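PcyX_EBK42635 (Marine metagenome, PDB 5OWG) probably catalyses the ferredoxin-dependent four-electron reduction of biliverdin to phycoerythrobilin in the manner of phage-type bilin reductases. Local coordinates at residues E159-L162 with N163-T167; Q196-Y199 with S200-Q203; L225-S228 with D229-P233. All coordinates share one frame; numbering follows the deposited sequence.

Contact 1: E159-L162 with N163-T167; sequences EDEL and NKICT
Ile165 folds back over Glu161, one turn earlier, and its contacts can be traced outward from the backbone. CB sits 3.2 Å from Glu161 O. CG1 remains close to the same oxygen, and CD1 turns back toward it while also lying 2.9 Å from Glu161 OE2, an approach too short for a methyl group and a carboxylate oxygen, hence doubtful and probably in part an error of placement. The bend of the Glu161 chain at chi2 (64°) brings the carboxylate to the side of the CD1 methyl, and the two side chains lie at a slant to each other. The contact builds the first turns of helix 161-179, one of the helices flanking the central antiparallel sheet in the alpha/beta/alpha sandwich of ferredoxin-dependent bilin reductases. Asp160 holds the N-cap position, yet its carboxylate makes no capping bond; its carbonyl instead starts the helical ladder. Lys164 N donates to Asp160 O over 3.0 Å, whereas the Asn163 N bond to the same oxygen is weak. Ile165 N follows with a bond to Glu161 O, and Cys166 N with one to Leu162 O. On the face turned toward helix 14-28, Leu162 CD1 reaches Cys166 SG at 3.7 Å. Leu162 also meets Leu14 of that helix and the loop residues Arg13 and Val102, while Cys166 packs on Trp17 of helix 14-28.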
loop_
_atom_site.group_PDB
_atom_site.type_symbol
_atom_site.label_atom_id
_atom_site.label_comp_id
_atom_site.label_asym_id
_atom_site.label_seq_id
_atom_site.Cartn_x
_atom_site.Cartn_y
_atom_site.Cartn_z
ATOM N N GLU A 159 20.533 4.722 11.771
ATOM C CA GLU A 159 20.419 3.935 10.549
ATOM C C GLU A 159 20.463 2.440 10.852
ATOM O O GLU A 159 21.128 1.673 10.156
ATOM C CB GLU A 159 21.531 4.305 9.567
ATOM C CG GLU A 159 21.364 5.682 8.935
ATOM C CD GLU A 159 21.777 5.720 7.473
ATOM O OE1 GLU A 159 21.695 4.675 6.795
ATOM O OE2 GLU A 159 22.183 6.803 7.000
ATOM N N ASP A 160 19.747 2.034 11.900
ATOM C CA ASP A 160 19.608 0.624 12.238
ATOM C C ASP A 160 18.132 0.259 12.309
ATOM O O ASP A 160 17.707 -0.746 11.731
ATOM C CB ASP A 160 20.311 0.309 13.561
ATOM C CG ASP A 160 21.801 0.080 13.391
ATOM O OD1 ASP A 160 22.217 -0.376 12.304
ATOM O OD2 ASP A 160 22.559 0.350 14.347
ATOM N N GLU A 161 17.339 1.074 13.008
ATOM C CA GLU A 161 15.899 0.854 13.028
ATOM C C GLU A 161 15.314 0.947 11.625
ATOM O O GLU A 161 14.315 0.286 11.323
ATOM C CB GLU A 161 15.223 1.863 13.957
ATOM C CG GLU A 161 13.826 1.460 14.399
ATOM C CD GLU A 161 13.824 0.195 15.235
ATOM O OE1 GLU A 161 14.485 0.180 16.295
ATOM O OE2 GLU A 161 13.174 -0.790 14.828
ATOM N N LEU A 162 15.920 1.761 10.757
ATOM C CA LEU A 162 15.500 1.801 9.361
ATOM C C LEU A 162 15.950 0.554 8.610
ATOM O O LEU A 162 15.273 0.118 7.672
ATOM C CB LEU A 162 16.054 3.055 8.683
ATOM C CG LEU A 162 15.697 3.240 7.205
ATOM C CD1 LEU A 162 14.193 3.400 7.024
ATOM C CD2 LEU A 162 16.439 4.431 6.618
ATOM N N ASN A 163 17.085 -0.028 9.002
ATOM C CA ASN A 163 17.562 -1.244 8.352
ATOM C C ASN A 163 16.627 -2.416 8.623
ATOM O O ASN A 163 16.209 -3.118 7.695
ATOM C CB ASN A 163 18.981 -1.570 8.826
ATOM C CG ASN A 163 20.011 -0.579 8.319
ATOM O OD1 ASN A 163 19.671 0.523 7.890
ATOM N ND2 ASN A 163 21.280 -0.969 8.370
ATOM N N LYS A 164 16.284 -2.643 9.892
ATOM C CA LYS A 164 15.454 -3.793 10.240
ATOM C C LYS A 164 14.033 -3.624 9.711
ATOM O O LYS A 164 13.467 -4.554 9.124
ATOM C CB LYS A 164 15.440 -3.996 11.758
ATOM C CG LYS A 164 16.791 -3.817 12.457
ATOM C CD LYS A 164 17.923 -4.598 11.798
ATOM C CE LYS A 164 17.779 -6.100 11.992
ATOM N NZ LYS A 164 17.906 -6.506 13.421
ATOM N N ILE A 165 13.442 -2.444 9.913
ATOM C CA ILE A 165 12.058 -2.213 9.495
ATOM C C ILE A 165 11.895 -2.503 8.009
ATOM O O ILE A 165 10.947 -3.177 7.588
ATOM C CB ILE A 165 11.627 -0.775 9.847
ATOM C CG1 ILE A 165 10.922 -0.748 11.204
ATOM C CG2 ILE A 165 10.694 -0.184 8.786
ATOM C CD1 ILE A 165 11.741 -1.310 12.344
ATOM N N CYS A 166 12.817 -1.995 7.190
ATOM C CA CYS A 166 12.725 -2.210 5.750
ATOM C C CYS A 166 12.895 -3.683 5.404
ATOM O O CYS A 166 12.140 -4.233 4.593
ATOM C CB CYS A 166 13.770 -1.357 5.032
ATOM S SG CYS A 166 13.404 0.417 5.021
ATOM N N THR A 167 13.889 -4.341 6.007
ATOM C CA THR A 167 14.083 -5.770 5.778
ATOM C C THR A 167 12.834 -6.561 6.152
ATOM O O THR A 167 12.419 -7.464 5.417
ATOM C CB THR A 167 15.303 -6.257 6.566
ATOM O OG1 THR A 167 16.484 -6.073 5.774
ATOM C CG2 THR A 167 15.183 -7.734 6.960
#

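Contact 2: Q196-Y199 with S200-Q203; sequences QNYY and SEHQ
Ser200 grips the carbonyl of Gln196 twice within helix 189-204, part of a helical layer of the alpha/beta/alpha sandwich that rests on the central sheet. Its backbone N donates to Gln196 O at 3.0 Å, and its hydroxyl OG donates to the same oxygen at 3.2 Å; the two donors arrive from opposite faces of the carbonyl plane. With OG beside its own backbone N (chi1 -66°), the hydroxyl turns back toward the preceding turn, to Gln196 O, and is satisfied inside the buried face. This is the tight side: Ser200 also meets Phe81 of strand 73-82, and the Gln196 amide is held by Arg58 and by Pro82 O.

Round the helix toward solvent, the packing is looser. Tyr198 and His202, both exposed, lie side by side and point the same way; their rings meet obliquely, planes 55° apart, with centroids 4.7 Å apart. The imidazole approaches one face of the phenol near its rim rather than over its centre. Beneath the pair, Glu201 N bonds Asn197 O and His202 N bonds Tyr198 O in the ordinary helical pattern, and the Tyr198 carbonyl oxygen lies in the imidazole plane at the ring edge, 3.6 Å from His202 CD2.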
loop_
_atom_site.group_PDB
_atom_site.type_symbol
_atom_site.label_atom_id
_atom_site.label_comp_id
_atom_site.label_asym_id
_atom_site.label_seq_id
_atom_site.Cartn_x
_atom_site.Cartn_y
_atom_site.Cartn_z
ATOM N N GLN A 196 -13.501 -4.847 3.865
ATOM C CA GLN A 196 -12.436 -4.075 3.231
ATOM C C GLN A 196 -12.825 -2.609 3.085
ATOM O O GLN A 196 -11.985 -1.718 3.268
ATOM C CB GLN A 196 -12.085 -4.685 1.874
ATOM C CG GLN A 196 -11.423 -6.049 1.976
ATOM C CD GLN A 196 -10.924 -6.563 0.641
ATOM O OE1 GLN A 196 -11.206 -5.982 -0.407
ATOM N NE2 GLN A 196 -10.174 -7.659 0.673
ATOM N N ASN A 197 -14.089 -2.334 2.759
ATOM C CA ASN A 197 -14.548 -0.952 2.661
ATOM C C ASN A 197 -14.454 -0.246 4.008
ATOM O O ASN A 197 -13.917 0.863 4.106
ATOM C CB ASN A 197 -15.983 -0.915 2.134
ATOM C CG ASN A 197 -16.074 -1.271 0.665
ATOM O OD1 ASN A 197 -15.082 -1.648 0.042
ATOM N ND2 ASN A 197 -17.272 -1.155 0.104
ATOM N N TYR A 198 -14.986 -0.873 5.061
ATOM C CA TYR A 198 -14.894 -0.300 6.402
ATOM C C TYR A 198 -13.465 0.116 6.723
ATOM O O TYR A 198 -13.236 1.153 7.357
ATOM C CB TYR A 198 -15.406 -1.311 7.430
ATOM C CG TYR A 198 -15.401 -0.818 8.861
ATOM C CD1 TYR A 198 -16.452 -0.059 9.360
ATOM C CD2 TYR A 198 -14.351 -1.125 9.718
ATOM C CE1 TYR A 198 -16.453 0.389 10.668
ATOM C CE2 TYR A 198 -14.343 -0.683 11.027
ATOM C CZ TYR A 198 -15.397 0.073 11.498
ATOM O OH TYR A 198 -15.390 0.514 12.802
ATOM N N TYR A 199 -12.488 -0.682 6.289
ATOM C CA TYR A 199 -11.088 -0.302 6.441
ATOM C C TYR A 199 -10.753 0.907 5.578
ATOM O O TYR A 199 -9.947 1.757 5.974
ATOM C CB TYR A 199 -10.193 -1.490 6.086
ATOM C CG TYR A 199 -8.720 -1.163 5.962
ATOM C CD1 TYR A 199 -8.197 -0.658 4.778
ATOM C CD2 TYR A 199 -7.848 -1.380 7.021
ATOM C CE1 TYR A 199 -6.854 -0.363 4.657
ATOM C CE2 TYR A 199 -6.502 -1.090 6.909
ATOM C CZ TYR A 199 -6.010 -0.585 5.725
ATOM O OH TYR A 199 -4.671 -0.293 5.610
ATOM N N SER A 200 -11.362 1.002 4.393
ATOM C CA SER A 200 -11.089 2.127 3.505
ATOM C C SER A 200 -11.742 3.403 4.021
ATOM O O SER A 200 -11.153 4.487 3.932
ATOM C CB SER A 200 -11.571 1.804 2.092
ATOM O OG SER A 200 -10.812 0.749 1.527
ATOM N N GLU A 201 -12.958 3.296 4.558
ATOM C CA GLU A 201 -13.605 4.445 5.182
ATOM C C GLU A 201 -12.720 5.039 6.271
ATOM O O GLU A 201 -12.404 6.234 6.255
ATOM C CB GLU A 201 -14.963 4.029 5.754
ATOM C CG GLU A 201 -15.468 4.911 6.892
ATOM C CD GLU A 201 -16.856 4.521 7.354
ATOM O OE1 GLU A 201 -17.356 3.463 6.915
ATOM O OE2 GLU A 201 -17.450 5.269 8.159
ATOM N N HIS A 202 -12.307 4.208 7.231
ATOM C CA HIS A 202 -11.553 4.701 8.377
ATOM C C HIS A 202 -10.170 5.217 8.003
ATOM O O HIS A 202 -9.606 6.022 8.752
ATOM C CB HIS A 202 -11.421 3.599 9.430
ATOM C CG HIS A 202 -12.526 3.597 10.440
ATOM N ND1 HIS A 202 -12.472 4.339 11.599
ATOM C CD2 HIS A 202 -13.714 2.948 10.462
ATOM C CE1 HIS A 202 -13.579 4.146 12.295
ATOM N NE2 HIS A 202 -14.349 3.307 11.627
ATOM N N GLN A 203 -9.607 4.785 6.871
ATOM C CA GLN A 203 -8.275 5.232 6.487
ATOM C C GLN A 203 -8.278 6.261 5.364
ATOM O O GLN A 203 -7.271 6.954 5.184
ATOM C CB GLN A 203 -7.402 4.043 6.070
ATOM C CG GLN A 203 -5.935 4.423 5.948
ATOM C CD GLN A 203 -4.993 3.278 6.243
ATOM O OE1 GLN A 203 -5.415 2.135 6.409
ATOM N NE2 GLN A 203 -3.702 3.585 6.324
#

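Contact 3: L225-S228 with D229-P233; sequences LFCS and DNLFP
Leu231 turns back against the last turn of helix 220-229, laying its CB over one face of the Phe226 ring, 4.1 Å from Phe226 CE2. The two side chains cross at about a right angle, and Leu231 CD2 continues to Cys227 SG at 4.3 Å. The backbone beneath them closes the helix: Asp229 N donates to Leu225 O, and Asn230 N to Phe226 O over 3.1 Å. One step further the ladder is relayed by water, which donates to Cys227 O at 3.0 Å and accepts from Leu231 N at 3.3 Å.

A second shell sets these groups in place. Phe40 meets the Phe226 ring edge-to-face, Trp47 meets it at a slant, and Met213 of helix 210-215 touches both Phe226 and Cys227. The buried amide of Asn230 is tied down through OD1 to Arg39 and through ND2 to Pro35 O and Glu34 OE1, fixing the chain where it leaves helical geometry.

At the outer side, Ser228 OG lies 2.8 Å from Asp229 OD1 but also has Lys224 O as an acceptor. An aspartate at the negative end of a helix dipole is probably disfavoured, a cost that the long, weak ion pair with Arg39 may partly offset.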
loop_
_atom_site.group_PDB
_atom_site.type_symbol
_atom_site.label_atom_id
_atom_site.label_comp_id
_atom_site.label_asym_id
_atom_site.label_seq_id
_atom_site.Cartn_x
_atom_site.Cartn_y
_atom_site.Cartn_z
ATOM N N LEU A 225 -8.659 14.531 -5.017
ATOM C CA LEU A 225 -8.918 13.590 -6.102
ATOM C C LEU A 225 -8.311 12.224 -5.795
ATOM O O LEU A 225 -8.985 11.191 -5.901
ATOM C CB LEU A 225 -8.352 14.153 -7.407
ATOM C CG LEU A 225 -9.172 14.088 -8.696
ATOM C CD1 LEU A 225 -10.547 14.704 -8.534
ATOM C CD2 LEU A 225 -8.410 14.816 -9.791
ATOM N N PHE A 226 -7.034 12.206 -5.405
ATOM C CA PHE A 226 -6.330 10.952 -5.146
ATOM C C PHE A 226 -6.898 10.232 -3.925
ATOM O O PHE A 226 -7.158 9.023 -3.969
ATOM C CB PHE A 226 -4.840 11.247 -4.962
ATOM C CG PHE A 226 -4.014 10.048 -4.599
ATOM C CD1 PHE A 226 -3.608 9.149 -5.568
ATOM C CD2 PHE A 226 -3.619 9.838 -3.288
ATOM C CE1 PHE A 226 -2.837 8.051 -5.235
ATOM C CE2 PHE A 226 -2.848 8.744 -2.949
ATOM C CZ PHE A 226 -2.456 7.849 -3.923
ATOM N N CYS A 227 -7.094 10.957 -2.821
ATOM C CA CYS A 227 -7.517 10.321 -1.577
ATOM C C CYS A 227 -8.882 9.655 -1.702
ATOM O O CYS A 227 -9.164 8.684 -0.989
ATOM C CB CYS A 227 -7.540 11.351 -0.445
ATOM S SG CYS A 227 -5.905 11.867 0.120
ATOM N N SER A 228 -9.741 10.151 -2.591
ATOM C CA SER A 228 -11.112 9.661 -2.673
ATOM C C SER A 228 -11.307 8.571 -3.718
ATOM O O SER A 228 -12.193 7.724 -3.556
ATOM C CB SER A 228 -12.064 10.822 -2.983
ATOM O OG SER A 228 -11.778 11.395 -4.246
ATOM N N ASP A 229 -10.507 8.562 -4.788
ATOM C CA ASP A 229 -10.765 7.707 -5.938
ATOM C C ASP A 229 -9.692 6.664 -6.211
ATOM O O ASP A 229 -10.013 5.623 -6.792
ATOM C CB ASP A 229 -10.930 8.560 -7.205
ATOM C CG ASP A 229 -12.060 9.557 -7.091
ATOM O OD1 ASP A 229 -12.774 9.541 -6.066
ATOM O OD2 ASP A 229 -12.234 10.361 -8.028
ATOM N N ASN A 230 -8.438 6.904 -5.816
ATOM C CA ASN A 230 -7.343 6.035 -6.232
ATOM C C ASN A 230 -6.418 5.670 -5.077
ATOM O O ASN A 230 -5.254 5.324 -5.314
ATOM C CB ASN A 230 -6.532 6.702 -7.347
ATOM C CG ASN A 230 -7.275 6.734 -8.666
ATOM O OD1 ASN A 230 -7.905 7.734 -9.011
ATOM N ND2 ASN A 230 -7.209 5.634 -9.410
ATOM N N LEU A 231 -6.902 5.740 -3.839
ATOM C CA LEU A 231 -6.098 5.406 -2.671
ATOM C C LEU A 231 -6.625 4.161 -1.972
ATOM O O LEU A 231 -5.906 3.161 -1.880
ATOM C CB LEU A 231 -6.063 6.607 -1.716
ATOM C CG LEU A 231 -5.472 6.326 -0.335
ATOM C CD1 LEU A 231 -4.117 5.639 -0.441
ATOM C CD2 LEU A 231 -5.364 7.603 0.481
ATOM N N PHE A 232 -7.857 4.193 -1.473
ATOM C CA PHE A 232 -8.548 3.005 -0.975
ATOM C C PHE A 232 -9.919 2.957 -1.633
ATOM O O PHE A 232 -10.944 3.221 -0.994
ATOM C CB PHE A 232 -8.656 3.018 0.550
ATOM C CG PHE A 232 -7.330 3.003 1.243
ATOM C CD1 PHE A 232 -6.538 1.869 1.224
ATOM C CD2 PHE A 232 -6.874 4.120 1.916
ATOM C CE1 PHE A 232 -5.312 1.855 1.855
ATOM C CE2 PHE A 232 -5.646 4.113 2.542
ATOM C CZ PHE A 232 -4.867 2.977 2.518
ATOM N N PRO A 233 -9.970 2.628 -2.921
ATOM C CA PRO A 233 -11.249 2.650 -3.633
ATOM C C PRO A 233 -12.218 1.626 -3.072
ATOM O O PRO A 233 -11.828 0.566 -2.576
ATOM C CB PRO A 233 -10.864 2.307 -5.079
ATOM C CG PRO A 233 -9.381 2.508 -5.155
ATOM C CD PRO A 233 -8.868 2.191 -3.793
HETATM O O HOH W 1 -9.863 6.221 -2.502
#

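How the contacts relate
The three contacts follow one another along the chain, each local to one helix or its end: contact 1 at the start of helix 161-179, contact 2 in helix 189-204, contact 3 where helix 220-229 passes into loop. Contact 1 stands apart, its centre about 29 Å from those of the other two and on the opposite side of the chain's centre. Contacts 2 and 3 lie about 12 Å apart between centres and touch, since Phe232 packs on Tyr199, Ser200 and Gln203, with Ser200 OG 3.3 Å from Phe232 CB. Phe232 packs against strand 73-82 too, adding the loop after helix 220-229 to the contact helix 189-204 already makes with the sheet.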